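Local coordinates for protein transcription factor cep-1 (Caenorhabditis elegans, PDB 1T4W) that activates transcription by binding the same DNA consensus sequence as p53, supporting meiotic chromosome segregation and promoting apoptosis under cellular and genotoxic stress, at residues A20-S25 against Y30-M35; L58-V63 against A131-I136; R176-A179 against R183-K186. All coordinates share one frame; numbering follows the deposited sequence.

The three contacts lie within the single DNA-binding domain and follow one another along the chain, each closing before the next opens. Interactions 1 and 3 are neighbours, with centres about 7 Å apart: strand 29-33 of the hairpin pairs with strand 166-177, the L31 O and R176 N atoms being 2.8 Å apart, and D184 of helix 181-194 packs against W32. Interaction 2 sits nearer the centre of the domain, with its own centre about 16 Å from that of interaction 1 and about 20 Å from that of interaction 3, yet F62 and I177 touch. The sandwich core thus runs into the sheet-helix end that, as in p53, probably faces DNA.

Interaction 1: residues A20-S25 against Y30-M35; sequences AFAISS and YLWTKM
Strand 20-23 runs antiparallel to strand 30-33 with axes 4.9 Å apart, A20-W32 and A22-Y30 forming hydrogen-bonded pairs around the non-hydrogen-bonded pair F21-L31. Four backbone hydrogen bonds close the two outer pairs. Besides accepting A22 N, the Y30 carbonyl O takes a CA-H...O contact from F21, with F21 CA 3.3 Å from Y30 O. The same oxygen lies over one face of the F21 ring, displaced toward its rim. On that side of the sheet, CD1 of L31 reaches back to the carbonyl O of A20 at 3.5 Å.

These strands make a β-hairpin at the margin of the larger sheet, consistent with the hairpin of the p53 loop-sheet-helix motif, and helix 181-194 covers the side that bears A20, A22, Y30 and W32. There the W32 indole, with CG anti to its carbonyl carbon (chi1 -63°), reaches back alongside strand 20-23 and turns the edge of its six-membered ring to it: CE3 lies 3.4 Å from A20 O, and CZ3 lies 3.8 Å from A22 CB, which is in the ring plane. Y30 extends toward the turn, where its CE1 meets S24 CB at 3.5 Å. A water in the plane of the phenol ring joins Y30 OH to S24 OG, 2.6 Å from each of these oxygens. K173 NZ also bonds this hydroxyl, and F188 meets both the Y30 and W32 rings. A phenylalanine here would probably leave K173 without this acceptor and take away one of the two oxygens that hold the water, breaking the water-mediated link between the ring and S24.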
loop_
_atom_site.group_PDB
_atom_site.type_symbol
_atom_site.label_atom_id
_atom_site.label_comp_id
_atom_site.label_asym_id
_atom_site.label_seq_id
_atom_site.Cartn_x
_atom_site.Cartn_y
_atom_site.Cartn_z
ATOM N N ALA A 20 11.336 -3.680 6.154
ATOM C CA ALA A 20 11.477 -5.120 6.008
ATOM C C ALA A 20 10.150 -5.672 5.499
ATOM O O ALA A 20 9.077 -5.148 5.817
ATOM C CB ALA A 20 11.810 -5.737 7.352
ATOM N N PHE A 21 10.234 -6.745 4.728
ATOM C CA PHE A 21 9.065 -7.372 4.126
ATOM C C PHE A 21 9.096 -8.859 4.387
ATOM O O PHE A 21 10.166 -9.455 4.463
ATOM C CB PHE A 21 9.076 -7.095 2.615
ATOM C CG PHE A 21 7.947 -7.740 1.861
ATOM C CD1 PHE A 21 7.924 -9.120 1.656
ATOM C CD2 PHE A 21 6.891 -6.973 1.380
ATOM C CE1 PHE A 21 6.861 -9.724 0.987
ATOM C CE2 PHE A 21 5.824 -7.567 0.709
ATOM C CZ PHE A 21 5.809 -8.944 0.515
ATOM N N ALA A 22 7.926 -9.464 4.544
ATOM C CA ALA A 22 7.876 -10.901 4.756
ATOM C C ALA A 22 6.520 -11.425 4.310
ATOM O O ALA A 22 5.581 -10.655 4.061
ATOM C CB ALA A 22 8.120 -11.255 6.236
ATOM N N ILE A 23 6.435 -12.744 4.215
ATOM C CA ILE A 23 5.220 -13.423 3.816
ATOM C C ILE A 23 4.871 -14.274 5.000
ATOM O O ILE A 23 5.771 -14.744 5.693
ATOM C CB ILE A 23 5.458 -14.370 2.635
ATOM C CG1 ILE A 23 6.050 -13.609 1.448
ATOM C CG2 ILE A 23 4.150 -15.027 2.250
ATOM C CD1 ILE A 23 5.117 -12.617 0.807
ATOM N N SER A 24 3.579 -14.473 5.243
ATOM C CA SER A 24 3.163 -15.304 6.356
ATOM C C SER A 24 3.124 -16.743 5.862
ATOM O O SER A 24 3.336 -17.003 4.673
ATOM C CB SER A 24 1.776 -14.897 6.849
ATOM O OG SER A 24 0.773 -15.232 5.904
ATOM N N SER A 25 2.865 -17.675 6.771
ATOM C CA SER A 25 2.780 -19.079 6.402
ATOM C C SER A 25 1.614 -19.222 5.431
ATOM O O SER A 25 1.577 -20.151 4.634
ATOM C CB SER A 25 2.525 -19.948 7.631
ATOM O OG SER A 25 1.176 -19.833 8.045
ATOM N N TYR A 30 3.480 -8.862 4.365
ATOM C CA TYR A 30 3.629 -7.944 5.498
ATOM C C TYR A 30 4.792 -6.989 5.311
ATOM O O TYR A 30 5.893 -7.382 4.923
ATOM C CB TYR A 30 3.852 -8.726 6.799
ATOM C CG TYR A 30 2.677 -9.582 7.221
ATOM C CD1 TYR A 30 2.245 -10.648 6.434
ATOM C CD2 TYR A 30 1.986 -9.307 8.404
ATOM C CE1 TYR A 30 1.147 -11.424 6.811
ATOM C CE2 TYR A 30 0.892 -10.073 8.792
ATOM C CZ TYR A 30 0.480 -11.129 7.994
ATOM O OH TYR A 30 -0.580 -11.896 8.401
ATOM N N LEU A 31 4.542 -5.722 5.591
ATOM C CA LEU A 31 5.580 -4.705 5.491
ATOM C C LEU A 31 5.726 -3.938 6.813
ATOM O O LEU A 31 4.730 -3.593 7.452
ATOM C CB LEU A 31 5.244 -3.689 4.382
ATOM C CG LEU A 31 6.091 -2.402 4.386
ATOM C CD1 LEU A 31 7.491 -2.703 3.853
ATOM C CD2 LEU A 31 5.414 -1.331 3.514
ATOM N N TRP A 32 6.965 -3.701 7.229
ATOM C CA TRP A 32 7.229 -2.894 8.418
ATOM C C TRP A 32 8.189 -1.855 7.882
ATOM O O TRP A 32 9.129 -2.206 7.170
ATOM C CB TRP A 32 7.930 -3.689 9.531
ATOM C CG TRP A 32 7.125 -4.855 10.082
ATOM C CD1 TRP A 32 6.342 -4.869 11.204
ATOM C CD2 TRP A 32 7.046 -6.163 9.521
ATOM N NE1 TRP A 32 5.785 -6.116 11.383
ATOM C CE2 TRP A 32 6.198 -6.928 10.358
ATOM C CE3 TRP A 32 7.606 -6.763 8.383
ATOM C CZ2 TRP A 32 5.898 -8.267 10.095
ATOM C CZ3 TRP A 32 7.307 -8.095 8.121
ATOM C CH2 TRP A 32 6.462 -8.833 8.977
ATOM N N THR A 33 7.961 -0.588 8.207
ATOM C CA THR A 33 8.856 0.486 7.742
ATOM C C THR A 33 8.793 1.649 8.722
ATOM O O THR A 33 7.828 1.772 9.476
ATOM C CB THR A 33 8.415 1.011 6.335
ATOM O OG1 THR A 33 9.192 2.157 5.955
ATOM C CG2 THR A 33 6.941 1.400 6.362
ATOM N N LYS A 34 9.826 2.489 8.724
ATOM C CA LYS A 34 9.823 3.674 9.583
ATOM C C LYS A 34 9.068 4.727 8.783
ATOM O O LYS A 34 8.961 4.605 7.561
ATOM C CB LYS A 34 11.243 4.206 9.801
ATOM C CG LYS A 34 12.207 3.288 10.517
ATOM C CD LYS A 34 13.489 4.049 10.653
ATOM C CE LYS A 34 14.593 3.209 11.228
ATOM N NZ LYS A 34 15.772 4.084 11.467
ATOM N N MET A 35 8.554 5.765 9.440
ATOM C CA MET A 35 7.869 6.807 8.679
ATOM C C MET A 35 8.947 7.694 8.041
ATOM O O MET A 35 10.104 7.645 8.446
ATOM C CB MET A 35 6.917 7.627 9.572
ATOM C CG MET A 35 7.547 8.534 10.599
ATOM S SD MET A 35 6.292 9.715 11.286
ATOM C CE MET A 35 6.454 11.070 10.137
HETATM O O HOH W 1 -1.301 -14.013 6.984
#

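Interaction 2: residues L58-V63 against A131-I136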
loop_
_atom_site.group_PDB
_atom_site.type_symbol
_atom_site.label_atom_id
_atom_site.label_comp_id
_atom_site.label_asym_id
_atom_site.label_seq_id
_atom_site.Cartn_x
_atom_site.Cartn_y
_atom_site.Cartn_z
ATOM N N LEU A 58 -4.028 2.955 -12.447
ATOM C CA LEU A 58 -3.820 2.209 -11.217
ATOM C C LEU A 58 -4.133 3.109 -10.019
ATOM O O LEU A 58 -3.567 4.191 -9.884
ATOM C CB LEU A 58 -2.377 1.724 -11.114
ATOM C CG LEU A 58 -2.113 0.787 -9.918
ATOM C CD1 LEU A 58 -2.600 -0.634 -10.232
ATOM C CD2 LEU A 58 -0.633 0.763 -9.626
ATOM N N ARG A 59 -5.044 2.667 -9.165
ATOM C CA ARG A 59 -5.391 3.438 -7.980
ATOM C C ARG A 59 -4.652 2.841 -6.785
ATOM O O ARG A 59 -4.554 1.617 -6.648
ATOM C CB ARG A 59 -6.909 3.418 -7.739
ATOM C CG ARG A 59 -7.690 4.384 -8.629
ATOM C CD ARG A 59 -9.223 4.309 -8.372
ATOM N NE ARG A 59 -9.809 3.017 -8.759
ATOM C CZ ARG A 59 -10.282 2.110 -7.905
ATOM N NH1 ARG A 59 -10.234 2.330 -6.596
ATOM N NH2 ARG A 59 -10.852 0.996 -8.354
ATOM N N ILE A 60 -4.135 3.712 -5.928
ATOM C CA ILE A 60 -3.385 3.298 -4.744
ATOM C C ILE A 60 -4.059 3.895 -3.500
ATOM O O ILE A 60 -4.245 5.103 -3.415
ATOM C CB ILE A 60 -1.935 3.814 -4.800
ATOM C CG1 ILE A 60 -1.257 3.325 -6.085
ATOM C CG2 ILE A 60 -1.164 3.331 -3.560
ATOM C CD1 ILE A 60 -0.051 4.158 -6.484
ATOM N N ARG A 61 -4.416 3.035 -2.555
ATOM C CA ARG A 61 -5.073 3.453 -1.324
ATOM C C ARG A 61 -4.356 2.896 -0.102
ATOM O O ARG A 61 -3.633 1.898 -0.177
ATOM C CB ARG A 61 -6.521 2.950 -1.285
ATOM C CG ARG A 61 -7.490 3.589 -2.305
ATOM C CD ARG A 61 -8.950 3.270 -1.867
ATOM N NE ARG A 61 -9.271 3.972 -0.627
ATOM C CZ ARG A 61 -10.292 3.690 0.171
ATOM N NH1 ARG A 61 -10.476 4.412 1.270
ATOM N NH2 ARG A 61 -11.117 2.682 -0.112
ATOM N N PHE A 62 -4.570 3.550 1.031
ATOM C CA PHE A 62 -3.982 3.093 2.268
ATOM C C PHE A 62 -5.117 3.190 3.284
ATOM O O PHE A 62 -5.508 4.281 3.736
ATOM C CB PHE A 62 -2.763 3.939 2.645
ATOM C CG PHE A 62 -1.973 3.368 3.800
ATOM C CD1 PHE A 62 -1.448 2.070 3.723
ATOM C CD2 PHE A 62 -1.759 4.121 4.962
ATOM C CE1 PHE A 62 -0.720 1.519 4.777
ATOM C CE2 PHE A 62 -1.029 3.591 6.038
ATOM C CZ PHE A 62 -0.504 2.284 5.949
ATOM N N VAL A 63 -5.646 2.018 3.619
ATOM C CA VAL A 63 -6.803 1.895 4.498
ATOM C C VAL A 63 -6.588 1.048 5.749
ATOM O O VAL A 63 -5.553 0.383 5.910
ATOM C CB VAL A 63 -7.987 1.269 3.708
ATOM C CG1 VAL A 63 -8.136 1.981 2.366
ATOM C CG2 VAL A 63 -7.761 -0.246 3.485
ATOM N N ALA A 131 4.215 -1.203 -12.616
ATOM C CA ALA A 131 4.267 0.169 -12.170
ATOM C C ALA A 131 5.243 0.183 -11.017
ATOM O O ALA A 131 5.105 -0.596 -10.071
ATOM C CB ALA A 131 2.897 0.654 -11.706
ATOM N N ASN A 132 6.221 1.072 -11.109
ATOM C CA ASN A 132 7.227 1.247 -10.075
ATOM C C ASN A 132 7.112 2.628 -9.460
ATOM O O ASN A 132 6.820 3.616 -10.150
ATOM C CB ASN A 132 8.628 1.083 -10.665
ATOM C CG ASN A 132 8.845 -0.291 -11.247
ATOM O OD1 ASN A 132 8.439 -1.290 -10.662
ATOM N ND2 ASN A 132 9.497 -0.354 -12.401
ATOM N N PHE A 133 7.319 2.697 -8.153
ATOM C CA PHE A 133 7.286 3.974 -7.444
ATOM C C PHE A 133 7.639 3.744 -5.986
ATOM O O PHE A 133 7.604 2.610 -5.490
ATOM C CB PHE A 133 5.885 4.620 -7.532
ATOM C CG PHE A 133 4.768 3.736 -7.015
ATOM C CD1 PHE A 133 4.421 3.734 -5.659
ATOM C CD2 PHE A 133 4.099 2.872 -7.873
ATOM C CE1 PHE A 133 3.419 2.874 -5.160
ATOM C CE2 PHE A 133 3.093 2.000 -7.388
ATOM C CZ PHE A 133 2.755 2.006 -6.020
ATOM N N ASP A 134 8.001 4.821 -5.308
ATOM C CA ASP A 134 8.256 4.712 -3.890
ATOM C C ASP A 134 7.041 5.241 -3.187
ATOM O O ASP A 134 6.385 6.158 -3.682
ATOM C CB ASP A 134 9.422 5.568 -3.446
ATOM C CG ASP A 134 10.729 5.062 -3.965
ATOM O OD1 ASP A 134 10.913 3.828 -3.966
ATOM O OD2 ASP A 134 11.557 5.901 -4.360
ATOM N N ILE A 135 6.712 4.644 -2.056
ATOM C CA ILE A 135 5.637 5.184 -1.249
ATOM C C ILE A 135 6.311 5.620 0.053
ATOM O O ILE A 135 7.278 4.991 0.504
ATOM C CB ILE A 135 4.543 4.147 -0.958
ATOM C CG1 ILE A 135 3.457 4.786 -0.093
ATOM C CG2 ILE A 135 5.147 2.930 -0.297
ATOM C CD1 ILE A 135 2.140 4.004 -0.067
ATOM N N ILE A 136 5.840 6.715 0.645
ATOM C CA ILE A 136 6.434 7.179 1.892
ATOM C C ILE A 136 5.303 7.549 2.861
ATOM O O ILE A 136 4.337 8.206 2.470
ATOM C CB ILE A 136 7.413 8.372 1.622
ATOM C CG1 ILE A 136 8.045 8.831 2.935
ATOM C CG2 ILE A 136 6.668 9.557 0.972
ATOM C CD1 ILE A 136 9.037 9.964 2.750
#
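The hydrophobic interior of the β-sandwich is bridged here by L58 and I60 of strand 57-65, which meet A131 and F133 of strand 130-137 in the facing sheet. The backbones stay well apart, the CA atoms of L58 and A131 being 8.4 Å from each other, and the contact is made entirely by apolar side chains.

I60 and F133 carry most of it, approaching from opposite directions. The I60 chain is extended at chi2 (159°), which carries CD1 to the F133 ring of the facing sheet. This methyl lies over one face, 4.0 Å from the ring centroid and 29° off the normal, a CH-pi contact. Its position favours the far end of the ring: CZ is 3.6 Å from I60 CD1, while CE1 and CE2 flank it at equal, slightly longer distances. The phenyl CG sits between its own backbone N and carbonyl carbon (chi1 56°), which stands the ring up from its strand, with a face toward I60 CD1.

One pair further back along both strands, CD2 of L58 touches CB of A131 at 4.1 Å, a lighter contact because alanine offers a single methyl. Around this centre F101 packs on I60 and I135, and I41 and I103 pack on F133. On the opposite side of strand 57-65, R59 pairs with D160 and R61 with D81. Such apolar packing of inward-facing residues from two sheets is characteristic of the immunoglobulin-like β-sandwich on which p53-family DNA-binding domains are built.

Interaction 3: residues R176-A179 against R183-K186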
loop_
_atom_site.group_PDB
_atom_site.type_symbol
_atom_site.label_atom_id
_atom_site.label_comp_id
_atom_site.label_asym_id
_atom_site.label_seq_id
_atom_site.Cartn_x
_atom_site.Cartn_y
_atom_site.Cartn_z
ATOM N N ARG A 176 2.906 -1.979 8.880
ATOM C CA ARG A 176 3.076 -1.358 10.184
ATOM C C ARG A 176 4.166 -0.308 10.085
ATOM O O ARG A 176 5.223 -0.566 9.525
ATOM C CB ARG A 176 3.426 -2.402 11.258
ATOM C CG ARG A 176 2.248 -3.248 11.688
ATOM C CD ARG A 176 2.602 -4.078 12.929
ATOM N NE ARG A 176 2.771 -3.218 14.097
ATOM C CZ ARG A 176 3.480 -3.541 15.168
ATOM N NH1 ARG A 176 4.100 -4.711 15.229
ATOM N NH2 ARG A 176 3.560 -2.697 16.183
ATOM N N ILE A 177 3.888 0.882 10.605
ATOM C CA ILE A 177 4.842 1.977 10.577
ATOM C C ILE A 177 5.303 2.107 12.028
ATOM O O ILE A 177 4.588 2.626 12.889
ATOM C CB ILE A 177 4.170 3.259 10.042
ATOM C CG1 ILE A 177 3.628 2.999 8.625
ATOM C CG2 ILE A 177 5.199 4.384 9.965
ATOM C CD1 ILE A 177 2.210 3.431 8.425
ATOM N N VAL A 178 6.506 1.609 12.275
ATOM C CA VAL A 178 7.078 1.524 13.611
ATOM C C VAL A 178 8.478 2.108 13.697
ATOM O O VAL A 178 9.050 2.501 12.696
ATOM C CB VAL A 178 7.166 0.050 14.009
ATOM C CG1 VAL A 178 5.795 -0.580 13.977
ATOM C CG2 VAL A 178 8.095 -0.687 13.014
ATOM N N ALA A 179 9.042 2.108 14.903
ATOM C CA ALA A 179 10.381 2.647 15.149
ATOM C C ALA A 179 11.525 1.704 14.732
ATOM O O ALA A 179 12.555 2.135 14.202
ATOM C CB ALA A 179 10.514 2.991 16.642
ATOM N N ARG A 183 12.974 -5.335 14.378
ATOM C CA ARG A 183 12.544 -6.033 15.587
ATOM C C ARG A 183 11.224 -6.760 15.295
ATOM O O ARG A 183 11.106 -7.975 15.493
ATOM C CB ARG A 183 12.317 -5.053 16.743
ATOM C CG ARG A 183 11.541 -5.648 17.933
ATOM C CD ARG A 183 11.196 -4.579 18.960
ATOM N NE ARG A 183 12.392 -3.878 19.433
ATOM C CZ ARG A 183 12.365 -2.736 20.120
ATOM N NH1 ARG A 183 13.491 -2.165 20.521
ATOM N NH2 ARG A 183 11.210 -2.155 20.405
ATOM N N ASP A 184 10.245 -6.015 14.789
ATOM C CA ASP A 184 8.933 -6.581 14.508
ATOM C C ASP A 184 8.969 -7.654 13.414
ATOM O O ASP A 184 8.306 -8.690 13.521
ATOM C CB ASP A 184 7.955 -5.454 14.159
ATOM C CG ASP A 184 7.709 -4.513 15.346
ATOM O OD1 ASP A 184 7.406 -5.031 16.426
ATOM O OD2 ASP A 184 7.813 -3.278 15.205
ATOM N N TRP A 185 9.740 -7.397 12.367
ATOM C CA TRP A 185 9.908 -8.359 11.280
ATOM C C TRP A 185 10.502 -9.663 11.830
ATOM O O TRP A 185 10.040 -10.765 11.494
ATOM C CB TRP A 185 10.871 -7.805 10.228
ATOM C CG TRP A 185 11.445 -8.856 9.280
ATOM C CD1 TRP A 185 10.833 -9.392 8.179
ATOM C CD2 TRP A 185 12.769 -9.422 9.315
ATOM N NE1 TRP A 185 11.695 -10.246 7.523
ATOM C CE2 TRP A 185 12.887 -10.282 8.198
ATOM C CE3 TRP A 185 13.866 -9.280 10.178
ATOM C CZ2 TRP A 185 14.060 -11.002 7.919
ATOM C CZ3 TRP A 185 15.037 -9.999 9.902
ATOM C CH2 TRP A 185 15.123 -10.848 8.782
ATOM N N LYS A 186 11.534 -9.546 12.663
ATOM C CA LYS A 186 12.176 -10.743 13.201
ATOM C C LYS A 186 11.234 -11.537 14.096
ATOM O O LYS A 186 11.189 -12.785 14.029
ATOM C CB LYS A 186 13.458 -10.376 13.952
ATOM C CG LYS A 186 14.177 -11.544 14.657
ATOM C CD LYS A 186 14.520 -12.720 13.720
ATOM C CE LYS A 186 15.470 -12.358 12.597
ATOM N NZ LYS A 186 16.203 -13.612 12.107
#
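R176, near the end of strand 166-177, reaches toward D184 of helix 181-194 at the domain surface, where the chain leaves the sheet and enters the helix, consistent with the strand-to-helix step of the p53 loop-sheet-helix motif. Its side chain bends at chi3 (69°), bringing NH1 within 3.5 Å of D184 OD1 in a long salt bridge. The two side chains cross at about a right angle, and the guanidinium and carboxylate planes are 48° apart, so the ions attract without a paired, coplanar fit. The stronger partner of the arginine is E141, which forms a salt bridge with NH2, so its charge is probably shared between two carboxylates.

V178, two residues on, is joined through its backbone to T33 of the hairpin, and its side chain lies about 11 Å from that of the zinc ligand C143. Its CG1 sits 3.6 Å above one face of the R176 guanidinium, displaced toward the rim, so the valine packs over the guanidinium. D184 comes at the valine from the opposite direction. Its OD2 touches both valine methyls, lying 3.4 Å from V178 CG2 and slightly farther from CG1.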